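Local coordinates for sporozoite surface protein 2 (Plasmodium vivax, PDB 4HQO) that probably acts as an adhesive surface receptor for the gliding motility of malaria sporozoites, its von Willebrand factor A domain binding a metal ion, at residues A143-V146 with A147-K151. The protein carries 4 engineered substitutions. Residues are numbered along the deposited sequence; the frame is centred on the assembly and turned at random.
Sequences ALEV and ANKLK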
loop_
_atom_site.group_PDB
_atom_site.type_symbol
_atom_site.label_atom_id
_atom_site.label_comp_id
_atom_site.label_asym_id
_atom_site.label_seq_id
_atom_site.Cartn_x
_atom_site.Cartn_y
_atom_site.Cartn_z
ATOM N N ALA A 143 -1.525 19.789 10.645
ATOM C CA ALA A 143 -1.527 19.108 9.354
ATOM C C ALA A 143 -0.107 18.769 8.895
ATOM O O ALA A 143 0.141 17.673 8.391
ATOM C CB ALA A 143 -2.273 19.940 8.285
ATOM N N LEU A 144 0.828 19.700 9.075
ATOM C CA LEU A 144 2.225 19.442 8.729
ATOM C C LEU A 144 2.802 18.316 9.581
ATOM O O LEU A 144 3.606 17.506 9.117
ATOM C CB LEU A 144 3.078 20.703 8.931
ATOM C CG LEU A 144 2.872 21.894 7.990
ATOM C CD1 LEU A 144 3.783 23.036 8.382
ATOM C CD2 LEU A 144 3.131 21.496 6.547
ATOM N N GLU A 145 2.386 18.280 10.839
ATOM C CA GLU A 145 2.925 17.342 11.809
ATOM C C GLU A 145 2.539 15.911 11.453
ATOM O O GLU A 145 3.379 15.012 11.461
ATOM C CB GLU A 145 2.409 17.682 13.206
ATOM C CG GLU A 145 2.949 16.784 14.305
ATOM C CD GLU A 145 2.250 17.022 15.638
ATOM O OE1 GLU A 145 1.019 17.259 15.646
ATOM O OE2 GLU A 145 2.927 16.981 16.671
ATOM N N VAL A 146 1.267 15.697 11.142
ATOM C CA VAL A 146 0.819 14.355 10.796
ATOM C C VAL A 146 1.357 13.911 9.432
ATOM O O VAL A 146 1.699 12.740 9.250
ATOM C CB VAL A 146 -0.718 14.203 10.859
ATOM C CG1 VAL A 146 -1.395 15.144 9.885
ATOM C CG2 VAL A 146 -1.117 12.765 10.565
ATOM N N ALA A 147 1.448 14.838 8.483
ATOM C CA ALA A 147 2.024 14.521 7.175
ATOM C C ALA A 147 3.462 14.057 7.366
ATOM O O ALA A 147 3.904 13.090 6.753
ATOM C CB ALA A 147 1.996 15.721 6.278
ATOM N N ASN A 148 4.180 14.761 8.232
ATOM C CA ASN A 148 5.557 14.429 8.526
ATOM C C ASN A 148 5.688 13.058 9.188
ATOM O O ASN A 148 6.596 12.309 8.868
ATOM C CB ASN A 148 6.200 15.521 9.386
ATOM C CG ASN A 148 6.727 16.676 8.560
ATOM O OD1 ASN A 148 6.951 16.541 7.357
ATOM N ND2 ASN A 148 6.928 17.823 9.203
ATOM N N LYS A 149 4.780 12.734 10.103
ATOM C CA LYS A 149 4.779 11.420 10.736
ATOM C C LYS A 149 4.531 10.316 9.706
ATOM O O LYS A 149 5.125 9.250 9.776
ATOM C CB LYS A 149 3.726 11.348 11.839
ATOM C CG LYS A 149 4.093 12.119 13.095
ATOM C CD LYS A 149 3.002 12.011 14.140
ATOM C CE LYS A 149 3.399 12.717 15.433
ATOM N NZ LYS A 149 2.292 12.688 16.429
ATOM N N LEU A 150 3.647 10.576 8.754
ATOM C CA LEU A 150 3.366 9.610 7.703
ATOM C C LEU A 150 4.622 9.320 6.858
ATOM O O LEU A 150 4.962 8.163 6.602
ATOM C CB LEU A 150 2.211 10.101 6.837
ATOM C CG LEU A 150 0.821 9.971 7.474
ATOM C CD1 LEU A 150 -0.202 10.756 6.696
ATOM C CD2 LEU A 150 0.387 8.520 7.545
ATOM N N LYS A 151 5.316 10.379 6.455
ATOM C CA LYS A 151 6.530 10.260 5.665
ATOM C C LYS A 151 7.603 9.471 6.394
ATOM O O LYS A 151 8.335 8.700 5.772
ATOM C CB LYS A 151 7.045 11.648 5.284
ATOM C CG LYS A 151 6.040 12.434 4.420
ATOM C CD LYS A 151 6.636 13.759 3.963
ATOM C CE LYS A 151 5.611 14.637 3.261
ATOM N NZ LYS A 151 6.252 15.887 2.737
HETATM O O HOH W 1 3.424 14.535 18.388
#
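Glu145 and Lys149, one helical turn apart, run alongside each other on the outer side of helix 140-152. Both chains are extended: chi1 and chi2 of Glu145 are near 180°, as is every torsion of Lys149 beyond CG. Their methylenes approach at 4.2 Å, Glu145 CG to Lys149 CE, yet the charged ends stop short of a salt bridge, with Glu145 OE2 4.3 Å from Lys149 NZ. A water closes the gap, donating to Glu145 OE2 at 3.0 Å and accepting from Lys149 NZ at 2.9 Å. On the buried side, Val146 and Leu150 meet only loosely through methyl groups, Val146 CG2 to Leu150 CD1 at 4.5 Å; in Val146, chi1 of 61° places CG1 between the backbone N and the carbonyl carbon, leaving CG2 anti to N. Both side chains also touch helix 105-117, whereas Leu144 and Ala147 pack on helix 168-175. The backbone supplies four successive i to i+4 bonds, among them Asn148 N to Leu144 O at 2.9 Å, the ladder of a regular alpha-helix. This helix lies in the crossover between parallel strands 126-133 and 156-161 of the Rossmann-like von Willebrand factor A domain. The chemistry is thus amphipathic: apolar side chains face neighbouring helices, while water links the outer acid and lysine, whose opposite charges probably add a modest attraction.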